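Local coordinates for protein 433aa long hypothetical phosphoribosylglycinamide formyl transferase (Pyrococcus horikoshii, PDB 2DWC) that is a PurT-like member of the ATP-grasp family and holds adenosine-5'-diphosphate in a pocket of its ATP-grasp domain, at residues B[123-128]-B[198-203]; B[150-155]-B[159-164]; B[264-269]-B[287-292]. One frame throughout, in Å; residues are numbered along the deposited sequence.

Interaction 1: residues B[123-128]-B[198-203]; sequences RLRETL and KIIVEE. With ADP (adenosine-5'-diphosphate), chain H.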
loop_
_atom_site.group_PDB
_atom_site.type_symbol
_atom_site.label_atom_id
_atom_site.label_comp_id
_atom_site.label_asym_id
_atom_site.label_seq_id
_atom_site.Cartn_x
_atom_site.Cartn_y
_atom_site.Cartn_z
ATOM N N ARG B 123 -1.250 -25.039 -26.976
ATOM C CA ARG B 123 -2.561 -25.086 -26.364
ATOM C C ARG B 123 -3.147 -23.660 -26.298
ATOM O O ARG B 123 -4.329 -23.449 -26.538
ATOM C CB ARG B 123 -2.478 -25.689 -24.953
ATOM C CG ARG B 123 -2.021 -27.154 -24.919
ATOM C CD ARG B 123 -2.283 -27.802 -23.546
ATOM N NE ARG B 123 -1.368 -27.346 -22.493
ATOM C CZ ARG B 123 -0.349 -28.065 -22.017
ATOM N NH1 ARG B 123 -0.113 -29.280 -22.501
ATOM N NH2 ARG B 123 0.429 -27.581 -21.050
ATOM N N LEU B 124 -2.302 -22.690 -25.986
ATOM C CA LEU B 124 -2.760 -21.309 -25.869
ATOM C C LEU B 124 -3.189 -20.726 -27.213
ATOM O O LEU B 124 -4.285 -20.184 -27.342
ATOM C CB LEU B 124 -1.656 -20.438 -25.285
ATOM C CG LEU B 124 -2.074 -18.991 -25.025
ATOM C CD1 LEU B 124 -3.347 -18.982 -24.163
ATOM C CD2 LEU B 124 -0.916 -18.256 -24.349
ATOM N N ARG B 125 -2.308 -20.837 -28.203
ATOM C CA ARG B 125 -2.621 -20.291 -29.521
ATOM C C ARG B 125 -3.887 -20.928 -30.071
ATOM O O ARG B 125 -4.767 -20.237 -30.591
ATOM C CB ARG B 125 -1.433 -20.490 -30.481
ATOM C CG ARG B 125 -1.644 -19.877 -31.895
ATOM C CD ARG B 125 -2.156 -18.420 -31.892
ATOM N NE ARG B 125 -1.249 -17.459 -31.231
ATOM C CZ ARG B 125 -0.402 -16.659 -31.864
ATOM N NH1 ARG B 125 -0.317 -16.695 -33.188
ATOM N NH2 ARG B 125 0.326 -15.785 -31.176
ATOM N N GLU B 126 -4.022 -22.245 -29.954
ATOM C CA GLU B 126 -5.233 -22.880 -30.465
ATOM C C GLU B 126 -6.473 -22.422 -29.704
ATOM O O GLU B 126 -7.564 -22.322 -30.267
ATOM C CB GLU B 126 -5.085 -24.407 -30.414
ATOM C CG GLU B 126 -4.000 -24.934 -31.377
ATOM C CD GLU B 126 -4.148 -24.350 -32.790
ATOM O OE1 GLU B 126 -3.243 -23.607 -33.241
ATOM O OE2 GLU B 126 -5.179 -24.620 -33.435
ATOM N N THR B 127 -6.310 -22.133 -28.411
ATOM C CA THR B 127 -7.444 -21.649 -27.634
ATOM C C THR B 127 -7.867 -20.280 -28.171
ATOM O O THR B 127 -9.061 -20.009 -28.325
ATOM C CB THR B 127 -7.078 -21.562 -26.114
ATOM O OG1 THR B 127 -6.793 -22.884 -25.632
ATOM C CG2 THR B 127 -8.234 -20.970 -25.293
ATOM N N LEU B 128 -6.887 -19.413 -28.440
ATOM C CA LEU B 128 -7.217 -18.091 -28.972
ATOM C C LEU B 128 -7.863 -18.159 -30.353
ATOM O O LEU B 128 -8.811 -17.437 -30.627
ATOM C CB LEU B 128 -5.974 -17.210 -29.089
ATOM C CG LEU B 128 -5.618 -16.320 -27.881
ATOM C CD1 LEU B 128 -5.735 -17.113 -26.601
ATOM C CD2 LEU B 128 -4.208 -15.755 -28.059
ATOM N N LYS B 198 9.037 -29.061 -30.068
ATOM C CA LYS B 198 7.918 -28.441 -30.776
ATOM C C LYS B 198 8.160 -26.923 -30.862
ATOM O O LYS B 198 8.581 -26.295 -29.891
ATOM C CB LYS B 198 6.617 -28.730 -30.025
ATOM C CG LYS B 198 5.366 -28.272 -30.743
ATOM C CD LYS B 198 4.656 -29.431 -31.417
ATOM C CE LYS B 198 3.521 -28.923 -32.289
ATOM N NZ LYS B 198 2.590 -29.993 -32.743
ATOM N N ILE B 199 7.903 -26.332 -32.025
ATOM C CA ILE B 199 8.139 -24.906 -32.203
ATOM C C ILE B 199 6.961 -24.243 -32.902
ATOM O O ILE B 199 6.280 -24.885 -33.716
ATOM C CB ILE B 199 9.411 -24.666 -33.068
ATOM C CG1 ILE B 199 10.666 -25.094 -32.296
ATOM C CG2 ILE B 199 9.496 -23.211 -33.489
ATOM C CD1 ILE B 199 11.963 -24.976 -33.097
ATOM N N ILE B 200 6.683 -22.979 -32.559
ATOM C CA ILE B 200 5.624 -22.261 -33.252
ATOM C C ILE B 200 6.367 -21.192 -34.041
ATOM O O ILE B 200 7.281 -20.539 -33.528
ATOM C CB ILE B 200 4.557 -21.609 -32.295
ATOM C CG1 ILE B 200 3.530 -20.843 -33.132
ATOM C CG2 ILE B 200 5.228 -20.691 -31.278
ATOM C CD1 ILE B 200 2.370 -20.235 -32.349
ATOM N N VAL B 201 6.011 -21.069 -35.314
ATOM C CA VAL B 201 6.629 -20.098 -36.201
ATOM C C VAL B 201 5.576 -19.057 -36.526
ATOM O O VAL B 201 4.508 -19.399 -37.046
ATOM C CB VAL B 201 7.093 -20.766 -37.535
ATOM C CG1 VAL B 201 7.728 -19.712 -38.436
ATOM C CG2 VAL B 201 8.099 -21.878 -37.237
ATOM N N GLU B 202 5.869 -17.787 -36.242
ATOM C CA GLU B 202 4.890 -16.729 -36.479
ATOM C C GLU B 202 5.360 -15.629 -37.413
ATOM O O GLU B 202 6.538 -15.277 -37.418
ATOM C CB GLU B 202 4.525 -16.028 -35.153
ATOM C CG GLU B 202 4.070 -16.947 -34.038
ATOM C CD GLU B 202 3.755 -16.169 -32.747
ATOM O OE1 GLU B 202 3.654 -16.797 -31.680
ATOM O OE2 GLU B 202 3.607 -14.930 -32.817
ATOM N N GLU B 203 4.415 -15.032 -38.138
ATOM C CA GLU B 203 4.770 -13.900 -38.988
ATOM C C GLU B 203 5.144 -12.704 -38.098
ATOM O O GLU B 203 4.647 -12.571 -36.967
ATOM C CB GLU B 203 3.601 -13.498 -39.883
ATOM C CG GLU B 203 2.346 -13.219 -39.131
ATOM C CD GLU B 203 1.410 -12.293 -39.872
ATOM O OE1 GLU B 203 0.214 -12.319 -39.557
ATOM O OE2 GLU B 203 1.863 -11.533 -40.758
HETATM P PB ADP H . 7.430 -14.404 -23.995
HETATM O O1B ADP H . 6.540 -14.548 -22.821
HETATM O O2B ADP H . 8.493 -13.200 -24.126
HETATM O O3B ADP H . 7.783 -15.649 -24.951
HETATM P PA ADP H . 6.644 -13.782 -26.615
HETATM O O1A ADP H . 7.771 -14.666 -26.989
HETATM O O2A ADP H . 5.266 -14.285 -27.274
HETATM O O3A ADP H . 6.384 -13.745 -25.027
HETATM O "O5'" ADP H . 6.882 -12.267 -27.093
HETATM C "C5'" ADP H . 8.029 -11.540 -26.647
HETATM C "C4'" ADP H . 8.200 -10.303 -27.528
HETATM O "O4'" ADP H . 8.696 -10.632 -28.836
HETATM C "C3'" ADP H . 6.832 -9.669 -27.776
HETATM O "O3'" ADP H . 6.478 -8.867 -26.647
HETATM C "C2'" ADP H . 7.228 -8.775 -28.948
HETATM O "O2'" ADP H . 8.078 -7.727 -28.478
HETATM C "C1'" ADP H . 8.043 -9.765 -29.782
HETATM N N9 ADP H . 7.160 -10.609 -30.621
HETATM C C8 ADP H . 6.706 -11.820 -30.319
HETATM N N7 ADP H . 5.959 -12.279 -31.326
HETATM C C5 ADP H . 5.945 -11.354 -32.274
HETATM C C6 ADP H . 5.343 -11.253 -33.526
HETATM N N6 ADP H . 4.633 -12.264 -34.015
HETATM N N1 ADP H . 5.522 -10.133 -34.241
HETATM C C2 ADP H . 6.257 -9.136 -33.784
HETATM N N3 ADP H . 6.846 -9.199 -32.600
HETATM C C4 ADP H . 6.710 -10.283 -31.829
HETATM O O HOH W 1 1.989 -13.514 -31.283
#

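Interaction 2: residues B[150-155]-B[159-164]; sequences EACEKI and CHTKAI. With ADP (adenosine-5'-diphosphate), chain H.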
loop_
_atom_site.group_PDB
_atom_site.type_symbol
_atom_site.label_atom_id
_atom_site.label_comp_id
_atom_site.label_asym_id
_atom_site.label_seq_id
_atom_site.Cartn_x
_atom_site.Cartn_y
_atom_site.Cartn_z
ATOM N N GLU B 150 10.281 -25.703 -43.879
ATOM C CA GLU B 150 9.086 -25.461 -44.680
ATOM C C GLU B 150 8.202 -24.398 -44.031
ATOM O O GLU B 150 7.638 -23.545 -44.720
ATOM C CB GLU B 150 8.302 -26.761 -44.879
ATOM C CG GLU B 150 7.078 -26.620 -45.797
ATOM C CD GLU B 150 6.403 -27.956 -46.122
ATOM O OE1 GLU B 150 6.739 -28.989 -45.487
ATOM O OE2 GLU B 150 5.526 -27.962 -47.018
ATOM N N ALA B 151 8.101 -24.441 -42.705
ATOM C CA ALA B 151 7.274 -23.473 -41.982
ATOM C C ALA B 151 7.820 -22.052 -42.139
ATOM O O ALA B 151 7.079 -21.137 -42.489
ATOM C CB ALA B 151 7.203 -23.858 -40.496
ATOM N N CYS B 152 9.108 -21.858 -41.882
ATOM C CA CYS B 152 9.690 -20.523 -42.025
ATOM C C CYS B 152 9.517 -19.989 -43.448
ATOM O O CYS B 152 9.219 -18.809 -43.645
ATOM C CB CYS B 152 11.169 -20.534 -41.644
ATOM S SG CYS B 152 11.478 -20.767 -39.863
ATOM N N GLU B 153 9.695 -20.861 -44.440
ATOM C CA GLU B 153 9.535 -20.471 -45.837
ATOM C C GLU B 153 8.094 -20.100 -46.124
ATOM O O GLU B 153 7.821 -19.106 -46.793
ATOM C CB GLU B 153 9.944 -21.618 -46.775
ATOM C CG GLU B 153 11.445 -21.816 -46.914
ATOM C CD GLU B 153 12.132 -20.662 -47.649
ATOM O OE1 GLU B 153 11.514 -20.062 -48.561
ATOM O OE2 GLU B 153 13.295 -20.364 -47.317
ATOM N N LYS B 154 7.162 -20.891 -45.605
ATOM C CA LYS B 154 5.748 -20.623 -45.830
ATOM C C LYS B 154 5.244 -19.379 -45.103
ATOM O O LYS B 154 4.378 -18.665 -45.608
ATOM C CB LYS B 154 4.925 -21.823 -45.396
ATOM C CG LYS B 154 3.630 -22.009 -46.154
ATOM C CD LYS B 154 3.041 -23.375 -45.807
ATOM C CE LYS B 154 2.583 -24.136 -47.043
ATOM N NZ LYS B 154 2.147 -25.517 -46.688
ATOM N N ILE B 155 5.760 -19.129 -43.905
ATOM C CA ILE B 155 5.331 -17.958 -43.136
ATOM C C ILE B 155 5.926 -16.692 -43.737
ATOM O O ILE B 155 5.279 -15.648 -43.764
ATOM C CB ILE B 155 5.776 -18.080 -41.664
ATOM C CG1 ILE B 155 4.958 -19.176 -40.969
ATOM C CG2 ILE B 155 5.651 -16.738 -40.971
ATOM C CD1 ILE B 155 3.464 -18.917 -40.936
ATOM N N CYS B 159 10.612 -14.020 -39.517
ATOM C CA CYS B 159 9.582 -14.681 -38.723
ATOM C C CYS B 159 10.122 -14.983 -37.324
ATOM O O CYS B 159 11.332 -14.956 -37.090
ATOM C CB CYS B 159 9.088 -15.965 -39.411
ATOM S SG CYS B 159 10.390 -17.170 -39.820
ATOM N N HIS B 160 9.212 -15.237 -36.390
ATOM C CA HIS B 160 9.590 -15.536 -35.010
ATOM C C HIS B 160 9.400 -17.021 -34.713
ATOM O O HIS B 160 8.324 -17.555 -34.958
ATOM C CB HIS B 160 8.699 -14.744 -34.038
ATOM C CG HIS B 160 8.816 -13.262 -34.188
ATOM N ND1 HIS B 160 9.668 -12.503 -33.415
ATOM C CD2 HIS B 160 8.213 -12.401 -35.042
ATOM C CE1 HIS B 160 9.583 -11.237 -33.784
ATOM N NE2 HIS B 160 8.707 -11.148 -34.769
ATOM N N THR B 161 10.421 -17.671 -34.170
ATOM C CA THR B 161 10.301 -19.084 -33.804
ATOM C C THR B 161 10.341 -19.140 -32.277
ATOM O O THR B 161 11.194 -18.517 -31.657
ATOM C CB THR B 161 11.474 -19.944 -34.341
ATOM O OG1 THR B 161 12.713 -19.436 -33.840
ATOM C CG2 THR B 161 11.504 -19.921 -35.862
ATOM N N LYS B 162 9.428 -19.895 -31.683
ATOM C CA LYS B 162 9.374 -19.991 -30.224
ATOM C C LYS B 162 9.156 -21.421 -29.774
ATOM O O LYS B 162 8.338 -22.151 -30.344
ATOM C CB LYS B 162 8.233 -19.115 -29.674
ATOM C CG LYS B 162 8.173 -17.698 -30.241
ATOM C CD LYS B 162 6.855 -16.983 -29.868
ATOM C CE LYS B 162 6.717 -15.620 -30.578
ATOM N NZ LYS B 162 5.462 -14.905 -30.161
ATOM N N ALA B 163 9.895 -21.816 -28.739
ATOM C CA ALA B 163 9.764 -23.146 -28.164
ATOM C C ALA B 163 8.362 -23.240 -27.557
ATOM O O ALA B 163 7.888 -22.293 -26.909
ATOM C CB ALA B 163 10.829 -23.343 -27.092
ATOM N N ILE B 164 7.694 -24.371 -27.759
ATOM C CA ILE B 164 6.330 -24.547 -27.248
ATOM C C ILE B 164 6.194 -24.433 -25.722
ATOM O O ILE B 164 5.120 -24.110 -25.209
ATOM C CB ILE B 164 5.740 -25.893 -27.737
ATOM C CG1 ILE B 164 4.446 -25.634 -28.509
ATOM C CG2 ILE B 164 5.484 -26.830 -26.564
ATOM C CD1 ILE B 164 4.630 -24.744 -29.729
HETATM P PB ADP H . 7.430 -14.404 -23.995
HETATM O O1B ADP H . 6.540 -14.548 -22.821
HETATM O O2B ADP H . 8.493 -13.200 -24.126
HETATM O O3B ADP H . 7.783 -15.649 -24.951
HETATM P PA ADP H . 6.644 -13.782 -26.615
HETATM O O1A ADP H . 7.771 -14.666 -26.989
HETATM O O2A ADP H . 5.266 -14.285 -27.274
HETATM O O3A ADP H . 6.384 -13.745 -25.027
HETATM O "O5'" ADP H . 6.882 -12.267 -27.093
HETATM C "C5'" ADP H . 8.029 -11.540 -26.647
HETATM C "C4'" ADP H . 8.200 -10.303 -27.528
HETATM O "O4'" ADP H . 8.696 -10.632 -28.836
HETATM C "C3'" ADP H . 6.832 -9.669 -27.776
HETATM O "O3'" ADP H . 6.478 -8.867 -26.647
HETATM C "C2'" ADP H . 7.228 -8.775 -28.948
HETATM O "O2'" ADP H . 8.078 -7.727 -28.478
HETATM C "C1'" ADP H . 8.043 -9.765 -29.782
HETATM N N9 ADP H . 7.160 -10.609 -30.621
HETATM C C8 ADP H . 6.706 -11.820 -30.319
HETATM N N7 ADP H . 5.959 -12.279 -31.326
HETATM C C5 ADP H . 5.945 -11.354 -32.274
HETATM C C6 ADP H . 5.343 -11.253 -33.526
HETATM N N6 ADP H . 4.633 -12.264 -34.015
HETATM N N1 ADP H . 5.522 -10.133 -34.241
HETATM C C2 ADP H . 6.257 -9.136 -33.784
HETATM N N3 ADP H . 6.846 -9.199 -32.600
HETATM C C4 ADP H . 6.710 -10.283 -31.829
#

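Interaction 3: residues B[264-269]-B[287-292]; sequences KRITDV and VWANEV. With ADP (adenosine-5'-diphosphate), chain H.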
loop_
_atom_site.group_PDB
_atom_site.type_symbol
_atom_site.label_atom_id
_atom_site.label_comp_id
_atom_site.label_asym_id
_atom_site.label_seq_id
_atom_site.Cartn_x
_atom_site.Cartn_y
_atom_site.Cartn_z
ATOM N N LYS B 264 -12.131 -9.759 -23.760
ATOM C CA LYS B 264 -13.348 -10.408 -23.271
ATOM C C LYS B 264 -13.549 -11.807 -23.853
ATOM O O LYS B 264 -13.940 -12.743 -23.133
ATOM C CB LYS B 264 -14.574 -9.528 -23.581
ATOM C CG LYS B 264 -15.937 -10.116 -23.152
ATOM C CD LYS B 264 -16.106 -10.162 -21.661
ATOM C CE LYS B 264 -17.597 -10.205 -21.249
ATOM N NZ LYS B 264 -18.320 -11.421 -21.746
ATOM N N ARG B 265 -13.289 -11.946 -25.150
ATOM C CA ARG B 265 -13.455 -13.251 -25.809
ATOM C C ARG B 265 -12.478 -14.260 -25.203
ATOM O O ARG B 265 -12.826 -15.416 -25.006
ATOM C CB ARG B 265 -13.202 -13.121 -27.311
ATOM C CG ARG B 265 -14.423 -12.629 -28.102
ATOM C CD ARG B 265 -14.060 -12.541 -29.575
ATOM N NE ARG B 265 -15.208 -12.361 -30.448
ATOM C CZ ARG B 265 -16.192 -13.242 -30.580
ATOM N NH1 ARG B 265 -16.181 -14.378 -29.881
ATOM N NH2 ARG B 265 -17.177 -12.992 -31.434
ATOM N N ILE B 266 -11.280 -13.798 -24.863
ATOM C CA ILE B 266 -10.278 -14.694 -24.288
ATOM C C ILE B 266 -10.621 -15.069 -22.848
ATOM O O ILE B 266 -10.593 -16.240 -22.485
ATOM C CB ILE B 266 -8.890 -14.067 -24.336
ATOM C CG1 ILE B 266 -8.399 -14.063 -25.797
ATOM C CG2 ILE B 266 -7.900 -14.873 -23.437
ATOM C CD1 ILE B 266 -7.211 -13.110 -26.056
ATOM N N THR B 267 -10.931 -14.078 -22.025
ATOM C CA THR B 267 -11.239 -14.420 -20.635
ATOM C C THR B 267 -12.547 -15.196 -20.487
ATOM O O THR B 267 -12.677 -16.013 -19.578
ATOM C CB THR B 267 -11.200 -13.166 -19.716
ATOM O OG1 THR B 267 -12.198 -12.232 -20.121
ATOM C CG2 THR B 267 -9.802 -12.504 -19.797
ATOM N N ASP B 268 -13.533 -14.963 -21.362
ATOM C CA ASP B 268 -14.777 -15.755 -21.291
ATOM C C ASP B 268 -14.421 -17.240 -21.520
ATOM O O ASP B 268 -15.054 -18.136 -20.935
ATOM C CB ASP B 268 -15.759 -15.319 -22.397
ATOM C CG ASP B 268 -16.523 -14.054 -22.052
ATOM O OD1 ASP B 268 -17.189 -13.528 -22.976
ATOM O OD2 ASP B 268 -16.470 -13.567 -20.887
ATOM N N VAL B 269 -13.460 -17.516 -22.402
ATOM C CA VAL B 269 -13.053 -18.908 -22.615
ATOM C C VAL B 269 -12.236 -19.477 -21.431
ATOM O O VAL B 269 -12.457 -20.619 -21.004
ATOM C CB VAL B 269 -12.217 -19.057 -23.892
ATOM C CG1 VAL B 269 -11.634 -20.474 -23.979
ATOM C CG2 VAL B 269 -13.117 -18.780 -25.130
ATOM N N VAL B 287 -5.701 -4.674 -34.041
ATOM C CA VAL B 287 -5.187 -5.316 -32.816
ATOM C C VAL B 287 -5.027 -6.830 -33.024
ATOM O O VAL B 287 -5.882 -7.481 -33.638
ATOM C CB VAL B 287 -6.166 -5.042 -31.636
ATOM C CG1 VAL B 287 -5.623 -5.624 -30.305
ATOM C CG2 VAL B 287 -6.383 -3.538 -31.497
ATOM N N TRP B 288 -3.915 -7.375 -32.545
ATOM C CA TRP B 288 -3.661 -8.821 -32.638
ATOM C C TRP B 288 -3.450 -9.363 -31.226
ATOM O O TRP B 288 -2.736 -8.730 -30.452
ATOM C CB TRP B 288 -2.374 -9.095 -33.405
ATOM C CG TRP B 288 -2.383 -8.748 -34.872
ATOM C CD1 TRP B 288 -2.615 -9.613 -35.917
ATOM C CD2 TRP B 288 -2.055 -7.477 -35.463
ATOM N NE1 TRP B 288 -2.438 -8.957 -37.119
ATOM C CE2 TRP B 288 -2.096 -7.650 -36.874
ATOM C CE3 TRP B 288 -1.723 -6.214 -34.944
ATOM C CZ2 TRP B 288 -1.815 -6.601 -37.769
ATOM C CZ3 TRP B 288 -1.441 -5.164 -35.843
ATOM C CH2 TRP B 288 -1.490 -5.374 -37.238
ATOM N N ALA B 289 -4.042 -10.515 -30.900
ATOM C CA ALA B 289 -3.838 -11.134 -29.583
ATOM C C ALA B 289 -2.543 -11.894 -29.648
ATOM O O ALA B 289 -2.304 -12.639 -30.601
ATOM C CB ALA B 289 -4.979 -12.105 -29.222
ATOM N N ASN B 290 -1.702 -11.744 -28.624
ATOM C CA ASN B 290 -0.424 -12.409 -28.640
ATOM C C ASN B 290 -0.455 -13.587 -27.685
ATOM O O ASN B 290 -0.359 -14.725 -28.105
ATOM C CB ASN B 290 0.676 -11.409 -28.280
ATOM C CG ASN B 290 2.026 -12.065 -28.080
ATOM O OD1 ASN B 290 2.315 -13.103 -28.663
ATOM N ND2 ASN B 290 2.876 -11.431 -27.267
ATOM N N GLU B 291 -0.596 -13.317 -26.391
ATOM C CA GLU B 291 -0.656 -14.425 -25.441
ATOM C C GLU B 291 -1.370 -13.904 -24.188
ATOM O O GLU B 291 -1.886 -12.809 -24.194
ATOM C CB GLU B 291 0.758 -14.895 -25.116
ATOM C CG GLU B 291 1.598 -13.851 -24.400
ATOM C CD GLU B 291 3.041 -14.289 -24.242
ATOM O OE1 GLU B 291 3.294 -15.508 -24.290
ATOM O OE2 GLU B 291 3.917 -13.419 -24.052
ATOM N N VAL B 292 -1.430 -14.690 -23.123
ATOM C CA VAL B 292 -2.121 -14.200 -21.931
ATOM C C VAL B 292 -1.550 -14.851 -20.670
ATOM O O VAL B 292 -1.172 -16.025 -20.684
ATOM C CB VAL B 292 -3.659 -14.472 -22.050
ATOM C CG1 VAL B 292 -3.885 -15.858 -22.523
ATOM C CG2 VAL B 292 -4.371 -14.280 -20.694
HETATM P PB ADP H . 7.430 -14.404 -23.995
HETATM O O1B ADP H . 6.540 -14.548 -22.821
HETATM O O2B ADP H . 8.493 -13.200 -24.126
HETATM O O3B ADP H . 7.783 -15.649 -24.951
HETATM P PA ADP H . 6.644 -13.782 -26.615
HETATM O O1A ADP H . 7.771 -14.666 -26.989
HETATM O O2A ADP H . 5.266 -14.285 -27.274
HETATM O O3A ADP H . 6.384 -13.745 -25.027
HETATM O "O5'" ADP H . 6.882 -12.267 -27.093
HETATM C "C5'" ADP H . 8.029 -11.540 -26.647
HETATM C "C4'" ADP H . 8.200 -10.303 -27.528
HETATM O "O4'" ADP H . 8.696 -10.632 -28.836
HETATM C "C3'" ADP H . 6.832 -9.669 -27.776
HETATM O "O3'" ADP H . 6.478 -8.867 -26.647
HETATM C "C2'" ADP H . 7.228 -8.775 -28.948
HETATM O "O2'" ADP H . 8.078 -7.727 -28.478
HETATM C "C1'" ADP H . 8.043 -9.765 -29.782
HETATM N N9 ADP H . 7.160 -10.609 -30.621
HETATM C C8 ADP H . 6.706 -11.820 -30.319
HETATM N N7 ADP H . 5.959 -12.279 -31.326
HETATM C C5 ADP H . 5.945 -11.354 -32.274
HETATM C C6 ADP H . 5.343 -11.253 -33.526
HETATM N N6 ADP H . 4.633 -12.264 -34.015
HETATM N N1 ADP H . 5.522 -10.133 -34.241
HETATM C C2 ADP H . 6.257 -9.136 -33.784
HETATM N N3 ADP H . 6.846 -9.199 -32.600
HETATM C C4 ADP H . 6.710 -10.283 -31.829
#

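Interaction 1: residues B[123-128]-B[198-203]
Arg125 on helix 121-132 reaches across to Glu202 and Ile200 on strand 199-203, an inner strand of the four-stranded antiparallel sheet that supplies part of the nucleotide pocket in this ATP-grasp fold. The direct polar link is electrostatic. Arg125 NH2 stands 3.5 Å from Glu202 OE1, a salt bridge in which the oxygen lies well out of the guanidinium plane and no N-H points at it; the guanidinium and carboxylate planes are steeply tilted against each other. Hydrogen bonding between the two groups is relayed instead. A water at the edge of the guanidinium, in its plane, accepts from Arg125 NH2, and the same water donates to Glu202 OE2 over 2.6 Å. Ser137 OG makes a second bridge, hydrogen-bonded to both Arg125 NH1 and Glu202 OE2, while Lys162 NZ pairs with Glu202 OE1, which leaves the carboxylate fixed from several directions.

The apolar contact uses the inner part of the arginine chain and the tip of the isoleucine. The methylene Arg125 CG rests 4.1 Å from Ile200 CD1, the two side chains crossing at about a right angle. Arg125 CG starts anti to the backbone N (chi1 -177°), but the chain then bends at its next two torsions, presenting the methylene to Ile200 and the charged head to Glu202.

Bonding to the ligand completes the contact and helps hold the adenine amino group in place. ADP N6 donates to Glu202 OE2 over 3.1 Å, with an N-H...O angle of 158°, and ADP N6 also donates to the backbone oxygen Glu203 O at 3.0 Å, the more bent bond at 141°.

Interaction 2: residues B[150-155]-B[159-164]
Helix 145-155 packs on the small antiparallel sheet of the ATP-grasp domain, against its strand 159-163, and Cys152 and Ile155 meet Cys159 and Thr161 in the interface. Only a short turn joins the two elements, and the strand runs back against the helix direction at 147°, with 9.2 Å between the axes of the short segments at closest approach.

The contact centres on two sulfurs. Cys152 SG lies 3.8 Å from Cys159 SG, too far for a disulfide, so the two thiol groups pack as apolar neighbours. Cys159 SG sits between its backbone N and carbonyl carbon (chi1 55°), which places it against Cys152 SG and CB. Alongside, Cys152 SG touches the methyl Thr161 CG2 at 4.1 Å. One turn on, the branch methyl Ile155 CG2 presses on Cys159 CB at 3.9 Å, while the other branch of Ile155 leads away from the strand. Val201, on the adjoining strand 199-203, packs on both Ile155 and Cys159 and extends this apolar layer.

The other side of strand 159-163 serves the ligand. His160 points away from the helix and lays one face of its imidazole over the adenine, with ADP C5 above the ring centre; His160 NE2 comes within 3.3 Å of ADP C2, and is hydrogen-bonded to His204. Lys162, extended beyond CG, makes two bonds to the ligand, besides its salt bridge to Glu202: Lys162 NZ donates to ADP O2A over 3.0 Å and to ADP N7 over 2.9 Å, tying the alpha-phosphate to the base. A helix backing one face of a sheet whose other face supplies nucleotide contacts is the arrangement of an ATP-grasp nucleotide-binding lobe.

Interaction 3: residues B[264-269]-B[287-292]
Ile266, Val292 and Ala289 carry this contact, in which helix 253-270 lies against one face of strand 286-293. Ile266 is the wedge, and its two branches take different partners. Its longer arm ends at Ile266 CD1, 4.0 Å from the methyl Ala289 CB; its short branch, Ile266 CG2, sits 4.2 Å from Val292 CG1. The fork follows from a first torsion of -72°, which sets CG1 beside the backbone N and leaves CG2 anti to it. Val278 and Ala132 also pack on Ile266, and Leu124 on Val292, bringing helix 121-132 and strand 274-283 into the same buried layer.

Ala289 and Val292 are three residues apart yet both face the helix, because the strand carries a classic beta bulge: Asn290 and Glu291 are both paired opposite the single residue Glu279 of strand 274-283. The bulge turns Asn290 and Glu291 together away from the helix, into the ADP pocket of the ATP-grasp domain, where both side chains line the phosphate end.

One helical turn is tied on its outer side by a salt bridge between Lys264 and Asp268. Lys264 NZ bonds Asp268 OD1 at 2.7 Å through the syn lone pair of that oxygen, with a weak second bond from Lys264 NZ to Asp268 OD2.

Overall arrangement
From the N terminus, helix 121-132 comes first, and interaction 1 closes a loop of 69 residues when strand 199-203 returns to it. Interaction 2 closes inside that loop with just three residues between its segments; its strand 159-163 adjoins strand 199-203 in the small antiparallel sheet. Interaction 3 follows in series, closing a loop of 17 residues that carries strand 274-283, between helix 253-270 and strand 286-293 of the large mixed sheet. Helix 121-132 touches strands of both sheets: Arg125 meets 198-203, and Leu124 packs on Glu291 and Val292. A segment of each contact supplies residues that touch ADP, which lies where the two sheets face each other.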